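Local coordinates for polysaccharide biosynthesis protein CapD (Bacillus thuringiensis HD-771, PDB 6BWC) that binds NADP and UDP-N-acetylglucosamine and probably acts as a short-chain dehydrogenase-type nucleotide-sugar enzyme in CMP-pseudaminic acid biosynthesis, at residues K6-L11 and I79-H84; R71-M76 and A116-V121; E274-D279 and G312-D317. The protein carries 2 engineered substitutions. All blocks are in the same frame, centred on the assembly; numbering follows the deposited sequence.

Interaction 1: K6-L11 and I79-H84; sequences KDKNVL and IDYVFH
Asn9 O takes two backbone donors from 79-84, Asp80 N at 3.1 Å and Tyr81 N at 3.2 Å. Tyr81 N arrives nearly along the C=O axis, whereas Asp80 N sits above the carbonyl plane, where the chain enters strand 81-84. From there the pairing is parallel: Leu11 N donates to Tyr81 O (3.0 Å) and Phe83 N to Leu11 O, a 2.8 Å bond that is close to straight at 171°.

The side chains sort onto the two faces of the sheet. On the face of Val10 and Tyr81, Val10 CG1 meets the edge of the Phe83 ring, 3.7 Å from CE2 and in the ring plane; chi1 of 176° turns this methyl away from the Val10 backbone N. Nearer the strand start, Lys8 bends at chi2 and lays its CB and CG against the edge of the Tyr81 ring, CG 3.8 Å from CE2. On the face of Leu11 and Val82, Ile79 CD1 approaches Leu11 CB at 3.9 Å.

Asp80 finds its salt-bridge partner elsewhere, in Lys122, and Asn9 ND2 bonds to Asn78 O. This pairing of two central strands belongs to the Rossmann-type sheet: backbone bonds set the register, apolar side chains meet on both faces, and Asn9 O holds both Asp80 N and Tyr81 N where the strand begins.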
ATOM      1  N   LYS C   6     -38.854   4.897  -2.751  1.00 28.14           N
ATOM      2  CA  LYS C   6     -39.528   4.293  -3.896  1.00 27.14           C
ATOM      3  C   LYS C   6     -38.569   4.188  -5.060  1.00 25.58           C
ATOM      4  O   LYS C   6     -38.133   5.182  -5.608  1.00 23.33           O
ATOM      5  CB  LYS C   6     -40.740   5.149  -4.300  1.00 29.24           C
ATOM      6  CG  LYS C   6     -41.579   4.619  -5.466  1.00 30.29           C
ATOM      7  CD  LYS C   6     -42.538   3.516  -5.023  1.00 30.94           C
ATOM      8  CE  LYS C   6     -43.436   3.033  -6.160  1.00 31.18           C
ATOM      9  NZ  LYS C   6     -44.318   4.102  -6.715  1.00 30.69           N
ATOM     10  N   ASP C   7     -38.237   2.959  -5.413  1.00 26.68           N
ATOM     11  CA  ASP C   7     -37.479   2.669  -6.605  1.00 26.63           C
ATOM     12  C   ASP C   7     -36.073   3.239  -6.649  1.00 26.21           C
ATOM     13  O   ASP C   7     -35.551   3.541  -7.722  1.00 25.28           O
ATOM     14  CB  ASP C   7     -38.296   3.077  -7.824  1.00 28.07           C
ATOM     15  CG  ASP C   7     -38.793   1.894  -8.554  1.00 31.04           C
ATOM     16  OD1 ASP C   7     -39.659   1.180  -7.973  1.00 30.76           O
ATOM     17  OD2 ASP C   7     -38.259   1.654  -9.676  1.00 33.11           O
ATOM     18  N   LYS C   8     -35.457   3.363  -5.473  1.00 26.43           N
ATOM     19  CA  LYS C   8     -34.055   3.788  -5.345  1.00 25.49           C
ATOM     20  C   LYS C   8     -33.141   2.610  -4.941  1.00 23.69           C
ATOM     21  O   LYS C   8     -33.605   1.490  -4.657  1.00 23.77           O
ATOM     22  CB  LYS C   8     -33.932   4.946  -4.332  1.00 25.72           C
ATOM     23  CG  LYS C   8     -34.783   6.166  -4.647  1.00 25.93           C
ATOM     24  CD  LYS C   8     -34.333   6.885  -5.915  1.00 26.32           C
ATOM     25  CE  LYS C   8     -34.921   8.297  -5.991  1.00 27.12           C
ATOM     26  NZ  LYS C   8     -35.124   8.782  -7.391  1.00 27.24           N
ATOM     27  N   ASN C   9     -31.840   2.889  -4.952  1.00 22.04           N
ATOM     28  CA  ASN C   9     -30.792   1.957  -4.555  1.00 20.97           C
ATOM     29  C   ASN C   9     -30.145   2.434  -3.255  1.00 20.31           C
ATOM     30  O   ASN C   9     -29.758   3.603  -3.145  1.00 21.32           O
ATOM     31  CB  ASN C   9     -29.750   1.897  -5.675  1.00 20.58           C
ATOM     32  CG  ASN C   9     -30.335   1.412  -6.994  1.00 20.14           C
ATOM     33  OD1 ASN C   9     -31.478   1.006  -7.058  1.00 19.80           O
ATOM     34  ND2 ASN C   9     -29.535   1.432  -8.042  1.00 20.33           N
ATOM     35  N   VAL C  10     -30.019   1.551  -2.266  1.00 19.08           N
ATOM     36  CA  VAL C  10     -29.562   1.960  -0.935  1.00 18.32           C
ATOM     37  C   VAL C  10     -28.499   1.018  -0.388  1.00 17.63           C
ATOM     38  O   VAL C  10     -28.684  -0.202  -0.422  1.00 17.28           O
ATOM     39  CB  VAL C  10     -30.745   2.002   0.050  1.00 18.12           C
ATOM     40  CG1 VAL C  10     -30.269   2.340   1.467  1.00 18.38           C
ATOM     41  CG2 VAL C  10     -31.793   2.991  -0.447  1.00 17.83           C
ATOM     42  N   LEU C  11     -27.408   1.599   0.127  1.00 16.80           N
ATOM     43  CA  LEU C  11     -26.364   0.861   0.848  1.00 16.26           C
ATOM     44  C   LEU C  11     -26.468   1.187   2.338  1.00 16.63           C
ATOM     45  O   LEU C  11     -26.431   2.371   2.708  1.00 17.09           O
ATOM     46  CB  LEU C  11     -24.982   1.256   0.338  1.00 15.66           C
ATOM     47  CG  LEU C  11     -23.761   0.503   0.869  1.00 15.57           C
ATOM     48  CD1 LEU C  11     -23.694  -0.951   0.422  1.00 15.75           C
ATOM     49  CD2 LEU C  11     -22.503   1.211   0.403  1.00 15.78           C
ATOM     50  N   ILE C  79     -25.376   3.582  -6.682  1.00 14.51           N
ATOM     51  CA  ILE C  79     -26.230   3.705  -5.499  1.00 14.93           C
ATOM     52  C   ILE C  79     -26.560   5.154  -5.194  1.00 15.19           C
ATOM     53  O   ILE C  79     -25.776   6.058  -5.480  1.00 16.45           O
ATOM     54  CB  ILE C  79     -25.662   2.918  -4.287  1.00 14.84           C
ATOM     55  CG1 ILE C  79     -26.520   1.669  -4.136  1.00 15.33           C
ATOM     56  CG2 ILE C  79     -25.689   3.694  -2.974  1.00 14.47           C
ATOM     57  CD1 ILE C  79     -25.873   0.578  -3.353  1.00 15.86           C
ATOM     58  N   ASP C  80     -27.751   5.353  -4.644  1.00 15.00           N
ATOM     59  CA  ASP C  80     -28.299   6.660  -4.425  1.00 14.95           C
ATOM     60  C   ASP C  80     -28.145   7.121  -2.983  1.00 14.83           C
ATOM     61  O   ASP C  80     -27.833   8.290  -2.765  1.00 15.06           O
ATOM     62  CB  ASP C  80     -29.761   6.683  -4.854  1.00 15.31           C
ATOM     63  CG  ASP C  80     -29.926   6.521  -6.363  1.00 16.08           C
ATOM     64  OD1 ASP C  80     -29.144   7.124  -7.145  1.00 16.09           O
ATOM     65  OD2 ASP C  80     -30.859   5.792  -6.774  1.00 16.95           O
ATOM     66  N   TYR C  81     -28.330   6.237  -1.999  1.00 14.63           N
ATOM     67  CA  TYR C  81     -28.342   6.654  -0.573  1.00 14.07           C
ATOM     68  C   TYR C  81     -27.517   5.720   0.309  1.00 13.32           C
ATOM     69  O   TYR C  81     -27.830   4.543   0.439  1.00 13.56           O
ATOM     70  CB  TYR C  81     -29.792   6.747  -0.057  1.00 14.39           C
ATOM     71  CG  TYR C  81     -30.667   7.715  -0.836  1.00 14.22           C
ATOM     72  CD1 TYR C  81     -30.553   9.071  -0.657  1.00 14.36           C
ATOM     73  CD2 TYR C  81     -31.595   7.254  -1.763  1.00 14.43           C
ATOM     74  CE1 TYR C  81     -31.331   9.960  -1.384  1.00 14.89           C
ATOM     75  CE2 TYR C  81     -32.378   8.127  -2.492  1.00 14.72           C
ATOM     76  CZ  TYR C  81     -32.240   9.481  -2.307  1.00 14.96           C
ATOM     77  OH  TYR C  81     -33.012  10.344  -3.039  1.00 15.28           O
ATOM     78  N   VAL C  82     -26.469   6.269   0.913  1.00 12.88           N
ATOM     79  CA  VAL C  82     -25.519   5.532   1.768  1.00 12.58           C
ATOM     80  C   VAL C  82     -25.790   5.819   3.271  1.00 12.30           C
ATOM     81  O   VAL C  82     -25.741   6.955   3.710  1.00 11.77           O
ATOM     82  CB  VAL C  82     -24.046   5.907   1.397  1.00 12.32           C
ATOM     83  CG1 VAL C  82     -23.033   5.182   2.262  1.00 12.23           C
ATOM     84  CG2 VAL C  82     -23.750   5.578  -0.056  1.00 12.32           C
ATOM     85  N   PHE C  83     -26.070   4.779   4.044  1.00 12.36           N
ATOM     86  CA  PHE C  83     -26.074   4.884   5.502  1.00 12.59           C
ATOM     87  C   PHE C  83     -24.783   4.272   6.087  1.00 12.34           C
ATOM     88  O   PHE C  83     -24.645   3.032   6.108  1.00 11.88           O
ATOM     89  CB  PHE C  83     -27.283   4.149   6.114  1.00 12.71           C
ATOM     90  CG  PHE C  83     -28.622   4.715   5.745  1.00 12.61           C
ATOM     91  CD1 PHE C  83     -29.210   5.703   6.523  1.00 12.53           C
ATOM     92  CD2 PHE C  83     -29.343   4.196   4.657  1.00 12.81           C
ATOM     93  CE1 PHE C  83     -30.477   6.195   6.214  1.00 12.49           C
ATOM     94  CE2 PHE C  83     -30.610   4.688   4.343  1.00 12.69           C
ATOM     95  CZ  PHE C  83     -31.174   5.690   5.124  1.00 12.56           C
ATOM     96  N   HIS C  84     -23.879   5.133   6.582  1.00 12.16           N
ATOM     97  CA  HIS C  84     -22.609   4.705   7.210  1.00 12.31           C
ATOM     98  C   HIS C  84     -22.787   4.462   8.737  1.00 12.64           C
ATOM     99  O   HIS C  84     -22.576   5.328   9.582  1.00 12.27           O
ATOM    100  CB  HIS C  84     -21.479   5.690   6.835  1.00 12.44           C
ATOM    101  CG  HIS C  84     -20.174   5.491   7.566  1.00 12.40           C
ATOM    102  ND1 HIS C  84     -19.741   4.270   8.043  1.00 12.38           N
ATOM    103  CD2 HIS C  84     -19.193   6.377   7.868  1.00 12.16           C
ATOM    104  CE1 HIS C  84     -18.569   4.418   8.633  1.00 12.35           C
ATOM    105  NE2 HIS C  84     -18.211   5.685   8.532  1.00 12.30           N
TER

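Interaction 2: R71-M76 and A116-V121; sequences RVFSAM and AIAQKV
The C-terminal ends of two helices of the Rossmann-type domain, 69-75 and 98-118, come together here: Phe73 in helix 69-75 and Met76 just after it face Ala116 and Ala118 in helix 98-118 and Gln119 just after it. Helix 98-118 closes in a Schellman motif: Lys120 takes a positive phi, Val121 N reaches back to Ala116 O and Lys120 N to Ile117 O. Gln119, between the helix end and Lys120, directs its side chain at the neighbouring helix.

Its NE2 donates to Phe73 O at 3.1 Å, approaching from above the carbonyl plane rather than on a lone pair, with an N-H...O angle of 151°. The same nitrogen lies over one face of the Phe73 ring, 3.4 Å above the plane and displaced toward the rim, nearest CZ; amide and ring planes differ by only 23°. A bend at chi2 (-83°) folds the Gln119 chain so that its amide can serve the carbonyl while its nitrogen lies over the ring. Ala118 CB meets the same ring at its edge, 3.8 Å from CE1 and close to the ring plane.

Deeper in, the extended Met76 side chain places SD against the last turn of helix 98-118, 3.8 Å from Ala116 CB, with Val121 CG2 at 4.2 Å from SD. Met76 also packs on Leu11 and Ile13 of strand 9-13 and on Val112 and Ala115 of helix 98-118, between helix and sheet.

The contact thus has a buried apolar side around the methionine sulfur and a more exposed one. On the latter, one amide supplies the hydrogen bond between the helix ends, its rotation fixed by that bond and its nitrogen lying over one face of the phenylalanine ring.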
ATOM      1  N   ARG C  71     -13.423  -2.090  -2.145  1.00 10.97           N
ATOM      2  CA  ARG C  71     -14.651  -2.842  -1.896  1.00 11.34           C
ATOM      3  C   ARG C  71     -15.824  -1.957  -1.466  1.00 11.55           C
ATOM      4  O   ARG C  71     -16.984  -2.222  -1.769  1.00 11.36           O
ATOM      5  CB  ARG C  71     -14.392  -3.890  -0.835  1.00 11.56           C
ATOM      6  CG  ARG C  71     -15.600  -4.730  -0.466  1.00 11.95           C
ATOM      7  CD  ARG C  71     -16.307  -5.328  -1.674  1.00 12.30           C
ATOM      8  NE  ARG C  71     -16.954  -6.586  -1.324  1.00 12.75           N
ATOM      9  CZ  ARG C  71     -17.884  -7.204  -2.048  1.00 13.07           C
ATOM     10  NH1 ARG C  71     -18.347  -6.688  -3.185  1.00 12.85           N
ATOM     11  NH2 ARG C  71     -18.370  -8.366  -1.606  1.00 13.49           N
ATOM     12  N   VAL C  72     -15.508  -0.910  -0.721  1.00 11.99           N
ATOM     13  CA  VAL C  72     -16.464   0.154  -0.439  1.00 12.02           C
ATOM     14  C   VAL C  72     -16.911   0.780  -1.760  1.00 12.27           C
ATOM     15  O   VAL C  72     -18.084   1.078  -1.946  1.00 12.38           O
ATOM     16  CB  VAL C  72     -15.848   1.179   0.545  1.00 11.74           C
ATOM     17  CG1 VAL C  72     -16.684   2.434   0.659  1.00 11.71           C
ATOM     18  CG2 VAL C  72     -15.759   0.534   1.909  1.00 11.84           C
ATOM     19  N   PHE C  73     -15.959   0.945  -2.668  1.00 12.86           N
ATOM     20  CA  PHE C  73     -16.201   1.474  -3.995  1.00 13.52           C
ATOM     21  C   PHE C  73     -17.281   0.714  -4.760  1.00 14.03           C
ATOM     22  O   PHE C  73     -18.274   1.318  -5.191  1.00 14.07           O
ATOM     23  CB  PHE C  73     -14.904   1.452  -4.811  1.00 13.55           C
ATOM     24  CG  PHE C  73     -15.035   2.114  -6.129  1.00 13.51           C
ATOM     25  CD1 PHE C  73     -15.115   3.505  -6.200  1.00 13.34           C
ATOM     26  CD2 PHE C  73     -15.129   1.352  -7.301  1.00 13.39           C
ATOM     27  CE1 PHE C  73     -15.265   4.134  -7.424  1.00 13.54           C
ATOM     28  CE2 PHE C  73     -15.272   1.973  -8.530  1.00 13.34           C
ATOM     29  CZ  PHE C  73     -15.347   3.368  -8.590  1.00 13.51           C
ATOM     30  N   SER C  74     -17.078  -0.596  -4.921  1.00 14.38           N
ATOM     31  CA  SER C  74     -17.965  -1.420  -5.751  1.00 14.78           C
ATOM     32  C   SER C  74     -19.300  -1.711  -5.120  1.00 14.25           C
ATOM     33  O   SER C  74     -20.239  -2.024  -5.834  1.00 15.48           O
ATOM     34  CB  SER C  74     -17.304  -2.749  -6.108  1.00 15.86           C
ATOM     35  OG  SER C  74     -16.815  -3.404  -4.944  1.00 17.28           O
ATOM     36  N   ALA C  75     -19.380  -1.666  -3.795  1.00 13.46           N
ATOM     37  CA  ALA C  75     -20.653  -1.724  -3.091  1.00 12.71           C
ATOM     38  C   ALA C  75     -21.476  -0.501  -3.362  1.00 12.20           C
ATOM     39  O   ALA C  75     -22.680  -0.602  -3.388  1.00 12.05           O
ATOM     40  CB  ALA C  75     -20.431  -1.844  -1.602  1.00 12.85           C
ATOM     41  N   MET C  76     -20.832   0.652  -3.522  1.00 11.83           N
ATOM     42  CA  MET C  76     -21.538   1.911  -3.861  1.00 11.87           C
ATOM     43  C   MET C  76     -21.956   2.119  -5.337  1.00 11.86           C
ATOM     44  O   MET C  76     -22.597   3.124  -5.667  1.00 11.82           O
ATOM     45  CB  MET C  76     -20.708   3.130  -3.420  1.00 11.57           C
ATOM     46  CG  MET C  76     -20.690   3.341  -1.925  1.00 11.36           C
ATOM     47  SD  MET C  76     -19.957   4.921  -1.523  1.00 10.85           S
ATOM     48  CE  MET C  76     -19.597   4.605   0.203  1.00 10.79           C
ATOM     49  N   ALA C 116     -17.997   7.641  -2.125  1.00 15.01           N
ATOM     50  CA  ALA C 116     -19.314   8.212  -2.354  1.00 14.98           C
ATOM     51  C   ALA C 116     -19.259   9.356  -3.365  1.00 15.34           C
ATOM     52  O   ALA C 116     -20.139   9.464  -4.245  1.00 15.04           O
ATOM     53  CB  ALA C 116     -19.893   8.681  -1.035  1.00 15.26           C
ATOM     54  N   ILE C 117     -18.219  10.190  -3.251  1.00 15.63           N
ATOM     55  CA  ILE C 117     -17.943  11.220  -4.264  1.00 15.88           C
ATOM     56  C   ILE C 117     -17.655  10.580  -5.610  1.00 16.36           C
ATOM     57  O   ILE C 117     -18.209  11.007  -6.606  1.00 16.80           O
ATOM     58  CB  ILE C 117     -16.775  12.142  -3.856  1.00 15.65           C
ATOM     59  CG1 ILE C 117     -17.212  13.021  -2.677  1.00 15.43           C
ATOM     60  CG2 ILE C 117     -16.306  13.011  -5.027  1.00 15.62           C
ATOM     61  CD1 ILE C 117     -16.068  13.579  -1.874  1.00 15.37           C
ATOM     62  N   ALA C 118     -16.810   9.550  -5.625  1.00 17.14           N
ATOM     63  CA  ALA C 118     -16.389   8.893  -6.875  1.00 17.75           C
ATOM     64  C   ALA C 118     -17.548   8.237  -7.634  1.00 18.29           C
ATOM     65  O   ALA C 118     -17.563   8.290  -8.855  1.00 18.61           O
ATOM     66  CB  ALA C 118     -15.274   7.881  -6.616  1.00 17.43           C
ATOM     67  N   GLN C 119     -18.509   7.644  -6.918  1.00 18.98           N
ATOM     68  CA  GLN C 119     -19.687   6.995  -7.542  1.00 19.58           C
ATOM     69  C   GLN C 119     -20.914   7.908  -7.740  1.00 19.64           C
ATOM     70  O   GLN C 119     -21.986   7.444  -8.186  1.00 19.12           O
ATOM     71  CB  GLN C 119     -20.083   5.743  -6.751  1.00 19.67           C
ATOM     72  CG  GLN C 119     -19.042   4.643  -6.836  1.00 19.98           C
ATOM     73  CD  GLN C 119     -19.162   3.805  -8.096  1.00 20.43           C
ATOM     74  OE1 GLN C 119     -19.731   4.242  -9.100  1.00 20.69           O
ATOM     75  NE2 GLN C 119     -18.655   2.569  -8.036  1.00 20.92           N
ATOM     76  N   LYS C 120     -20.752   9.195  -7.422  1.00 19.95           N
ATOM     77  CA  LYS C 120     -21.791  10.205  -7.614  1.00 19.80           C
ATOM     78  C   LYS C 120     -23.089   9.827  -6.892  1.00 19.38           C
ATOM     79  O   LYS C 120     -24.185   9.920  -7.449  1.00 18.90           O
ATOM     80  CB  LYS C 120     -22.016  10.432  -9.101  1.00 20.30           C
ATOM     81  CG  LYS C 120     -20.709  10.603  -9.846  1.00 20.91           C
ATOM     82  CD  LYS C 120     -20.906  11.122 -11.265  1.00 21.85           C
ATOM     83  CE  LYS C 120     -19.656  11.834 -11.776  1.00 22.46           C
ATOM     84  NZ  LYS C 120     -20.003  13.049 -12.559  1.00 23.16           N
ATOM     85  N   VAL C 121     -22.911   9.372  -5.651  1.00 18.93           N
ATOM     86  CA  VAL C 121     -23.984   9.113  -4.699  1.00 18.90           C
ATOM     87  C   VAL C 121     -24.732  10.429  -4.422  1.00 19.76           C
ATOM     88  O   VAL C 121     -24.148  11.508  -4.517  1.00 19.99           O
ATOM     89  CB  VAL C 121     -23.364   8.519  -3.404  1.00 18.73           C
ATOM     90  CG1 VAL C 121     -24.281   8.615  -2.195  1.00 18.77           C
ATOM     91  CG2 VAL C 121     -22.936   7.080  -3.644  1.00 18.81           C
TER

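Interaction 3: E274-D279 and G312-D317; sequences ELMTHD and GFYRSD
Leu275 N and Tyr314 O form the hydrogen bond between the two segments, 3.2 Å long with an N-H...O angle of 162°. Glu274 CA adds a CA-H...O contact to the same oxygen, and Glu274 and Arg315 form a single bridge between the backbones. Tyr314 is the centre of an inverse gamma turn, closed by a weak bond from Arg315 N to Phe313 O.

Charge plays a lesser part. The side chains of Glu274 and Arg315 run side by side, but OE2 lies 3.9 Å from NE and well out of the guanidinium plane, a long salt bridge in which charges attract without a directed N-H. The other carboxylate oxygen, OE1, pairs with Lys270.

Apolar and aromatic contacts supply the rest. Met276 CE sits over the centre of the Tyr314 ring, 3.9 Å from its centroid, a CH-pi contact within a Met-aromatic pair. Leu275 CD1 touches Tyr314 CB at 4.1 Å. Farther along, His278 CD2 lies over one face of the Phe313 ring toward its rim, the two planes at 35° and the centroids 4.4 Å apart; His278 CD2 also reaches Gly312 CA.

Both segments are irregular loops. Strand 290-293 backs the pair, Phe291 meeting the Tyr314 ring edge-to-face and, with Ile293, packing on Met276. Phe203 of strand 201-205 lies against Leu275 and Ser316, while Leu275 O bonds to Arg168 of strand 163-169; Thr277 and Asp279 pack on a third subunit of the assembly.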
ATOM      1  N   GLU C 274     -23.155  14.492  26.620  1.00 20.16           N
ATOM      2  CA  GLU C 274     -23.562  15.826  26.174  1.00 19.57           C
ATOM      3  C   GLU C 274     -24.052  15.762  24.716  1.00 19.70           C
ATOM      4  O   GLU C 274     -23.497  15.035  23.905  1.00 18.37           O
ATOM      5  CB  GLU C 274     -22.391  16.831  26.312  1.00 19.25           C
ATOM      6  CG  GLU C 274     -21.692  16.871  27.679  1.00 19.04           C
ATOM      7  CD  GLU C 274     -20.549  17.882  27.751  1.00 19.08           C
ATOM      8  OE1 GLU C 274     -19.377  17.502  27.537  1.00 18.96           O
ATOM      9  OE2 GLU C 274     -20.812  19.071  28.022  1.00 19.31           O
ATOM     10  N   LEU C 275     -25.092  16.529  24.404  1.00 20.36           N
ATOM     11  CA  LEU C 275     -25.695  16.550  23.062  1.00 21.03           C
ATOM     12  C   LEU C 275     -24.938  17.485  22.118  1.00 21.65           C
ATOM     13  O   LEU C 275     -25.021  17.321  20.888  1.00 20.61           O
ATOM     14  CB  LEU C 275     -27.153  17.029  23.130  1.00 21.29           C
ATOM     15  CG  LEU C 275     -28.122  16.375  24.127  1.00 21.46           C
ATOM     16  CD1 LEU C 275     -29.414  17.176  24.181  1.00 20.87           C
ATOM     17  CD2 LEU C 275     -28.371  14.908  23.776  1.00 21.88           C
ATOM     18  N   MET C 276     -24.270  18.489  22.712  1.00 22.35           N
ATOM     19  CA  MET C 276     -23.453  19.495  21.999  1.00 23.19           C
ATOM     20  C   MET C 276     -22.582  20.313  22.963  1.00 23.71           C
ATOM     21  O   MET C 276     -22.919  20.502  24.124  1.00 24.44           O
ATOM     22  CB  MET C 276     -24.315  20.448  21.154  1.00 22.81           C
ATOM     23  CG  MET C 276     -25.441  21.149  21.889  1.00 23.03           C
ATOM     24  SD  MET C 276     -26.583  21.922  20.721  1.00 23.75           S
ATOM     25  CE  MET C 276     -28.132  21.697  21.552  1.00 23.69           C
ATOM     26  N   THR C 277     -21.457  20.803  22.469  1.00 24.17           N
ATOM     27  CA  THR C 277     -20.679  21.773  23.214  1.00 24.47           C
ATOM     28  C   THR C 277     -21.524  23.030  23.445  1.00 25.65           C
ATOM     29  O   THR C 277     -22.522  23.284  22.753  1.00 24.06           O
ATOM     30  CB  THR C 277     -19.397  22.160  22.452  1.00 24.62           C
ATOM     31  OG1 THR C 277     -19.734  22.525  21.107  1.00 24.64           O
ATOM     32  CG2 THR C 277     -18.414  20.990  22.429  1.00 24.38           C
ATOM     33  N   HIS C 278     -21.123  23.811  24.444  1.00 28.34           N
ATOM     34  CA  HIS C 278     -21.742  25.105  24.684  1.00 28.71           C
ATOM     35  C   HIS C 278     -21.675  25.974  23.424  1.00 30.75           C
ATOM     36  O   HIS C 278     -22.710  26.508  22.997  1.00 30.29           O
ATOM     37  CB  HIS C 278     -21.067  25.826  25.835  1.00 28.05           C
ATOM     38  CG  HIS C 278     -21.727  27.124  26.166  1.00 27.71           C
ATOM     39  ND1 HIS C 278     -21.430  28.301  25.511  1.00 27.13           N
ATOM     40  CD2 HIS C 278     -22.712  27.418  27.041  1.00 26.94           C
ATOM     41  CE1 HIS C 278     -22.190  29.269  25.987  1.00 26.45           C
ATOM     42  NE2 HIS C 278     -22.979  28.758  26.912  1.00 26.53           N
ATOM     43  N   ASP C 279     -20.455  26.093  22.857  1.00 32.38           N
ATOM     44  CA  ASP C 279     -20.167  26.755  21.542  1.00 32.16           C
ATOM     45  C   ASP C 279     -21.195  26.422  20.442  1.00 32.76           C
ATOM     46  O   ASP C 279     -21.716  27.319  19.782  1.00 32.31           O
ATOM     47  CB  ASP C 279     -18.736  26.382  21.081  1.00 31.91           C
ATOM     48  CG  ASP C 279     -18.309  27.052  19.757  1.00 30.84           C
ATOM     49  OD1 ASP C 279     -17.814  26.285  18.898  1.00 30.39           O
ATOM     50  OD2 ASP C 279     -18.422  28.298  19.586  1.00 27.00           O
ATOM     51  N   GLY C 312     -26.160  27.331  26.461  1.00 33.44           N
ATOM     52  CA  GLY C 312     -25.995  26.616  27.730  1.00 31.97           C
ATOM     53  C   GLY C 312     -25.623  25.164  27.571  1.00 30.50           C
ATOM     54  O   GLY C 312     -25.631  24.629  26.470  1.00 32.41           O
ATOM     55  N   PHE C 313     -25.350  24.519  28.695  1.00 28.25           N
ATOM     56  CA  PHE C 313     -24.672  23.248  28.709  1.00 27.35           C
ATOM     57  C   PHE C 313     -25.713  22.140  28.799  1.00 26.08           C
ATOM     58  O   PHE C 313     -26.270  21.896  29.859  1.00 25.31           O
ATOM     59  CB  PHE C 313     -23.659  23.208  29.863  1.00 28.03           C
ATOM     60  CG  PHE C 313     -22.654  24.335  29.815  1.00 29.44           C
ATOM     61  CD1 PHE C 313     -21.418  24.161  29.213  1.00 30.50           C
ATOM     62  CD2 PHE C 313     -22.958  25.600  30.350  1.00 30.69           C
ATOM     63  CE1 PHE C 313     -20.500  25.214  29.165  1.00 31.27           C
ATOM     64  CE2 PHE C 313     -22.053  26.658  30.291  1.00 29.61           C
ATOM     65  CZ  PHE C 313     -20.820  26.462  29.703  1.00 30.57           C
ATOM     66  N   TYR C 314     -25.955  21.489  27.655  1.00 25.20           N
ATOM     67  CA  TYR C 314     -26.885  20.348  27.513  1.00 23.66           C
ATOM     68  C   TYR C 314     -26.223  19.030  27.923  1.00 22.64           C
ATOM     69  O   TYR C 314     -25.788  18.257  27.066  1.00 21.12           O
ATOM     70  CB  TYR C 314     -27.408  20.240  26.056  1.00 23.27           C
ATOM     71  CG  TYR C 314     -28.331  21.372  25.645  1.00 23.20           C
ATOM     72  CD1 TYR C 314     -29.710  21.198  25.593  1.00 23.27           C
ATOM     73  CD2 TYR C 314     -27.824  22.627  25.320  1.00 23.68           C
ATOM     74  CE1 TYR C 314     -30.552  22.240  25.219  1.00 23.33           C
ATOM     75  CE2 TYR C 314     -28.654  23.677  24.952  1.00 23.53           C
ATOM     76  CZ  TYR C 314     -30.015  23.480  24.900  1.00 23.74           C
ATOM     77  OH  TYR C 314     -30.833  24.525  24.531  1.00 25.07           O
ATOM     78  N   ARG C 315     -26.162  18.784  29.232  1.00 22.99           N
ATOM     79  CA  ARG C 315     -25.606  17.538  29.775  1.00 23.49           C
ATOM     80  C   ARG C 315     -26.641  16.651  30.412  1.00 22.62           C
ATOM     81  O   ARG C 315     -27.703  17.132  30.814  1.00 22.31           O
ATOM     82  CB  ARG C 315     -24.624  17.799  30.893  1.00 24.96           C
ATOM     83  CG  ARG C 315     -23.746  19.011  30.778  1.00 26.04           C
ATOM     84  CD  ARG C 315     -22.826  19.027  31.985  1.00 26.55           C
ATOM     85  NE  ARG C 315     -21.703  19.894  31.710  1.00 28.06           N
ATOM     86  CZ  ARG C 315     -20.502  19.779  32.247  1.00 28.42           C
ATOM     87  NH1 ARG C 315     -20.243  18.822  33.139  1.00 28.32           N
ATOM     88  NH2 ARG C 315     -19.557  20.644  31.885  1.00 29.26           N
ATOM     89  N   SER C 316     -26.261  15.381  30.583  1.00 21.93           N
ATOM     90  CA  SER C 316     -27.072  14.367  31.277  1.00 22.16           C
ATOM     91  C   SER C 316     -27.102  14.485  32.823  1.00 23.08           C
ATOM     92  O   SER C 316     -28.072  14.025  33.447  1.00 22.54           O
ATOM     93  CB  SER C 316     -26.667  12.927  30.846  1.00 21.69           C
ATOM     94  OG  SER C 316     -25.537  12.396  31.518  1.00 19.83           O
ATOM     95  N   ASP C 317     -26.059  15.072  33.429  1.00 23.64           N
ATOM     96  CA  ASP C 317     -26.113  15.463  34.853  1.00 24.92           C
ATOM     97  C   ASP C 317     -26.809  16.827  35.106  1.00 25.72           C
ATOM     98  O   ASP C 317     -27.062  17.172  36.273  1.00 28.61           O
ATOM     99  CB  ASP C 317     -24.726  15.404  35.541  1.00 24.77           C
ATOM    100  CG  ASP C 317     -23.681  16.388  34.952  1.00 24.98           C
ATOM    101  OD1 ASP C 317     -22.541  16.385  35.464  1.00 25.52           O
ATOM    102  OD2 ASP C 317     -23.945  17.137  33.990  1.00 24.33           O
TER

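Interactions 1 and 2 are neighbours, their centres about 11 Å apart, and they touch: Val121 packs on Ile79, Asp80 and Val82, and Leu11 meets Met76. Their segments alternate along the chain, in the order 6-11, 71-76, 79-84, 116-121, and through these contacts strands 9-13 and 81-84 and the ends of helices 69-75 and 98-118 pack as sheet and covering layer of the NADP-binding Rossmann domain. Interaction 3 follows later in sequence, its centre about 33 Å from that of interaction 1; the two lie on opposite sides of the chain's centre. It joins two loops near strand 290-293, a late strand of the same large sheet, with the side chain of Leu275 about 9 Å from bound UDP-N-acetylglucosamine.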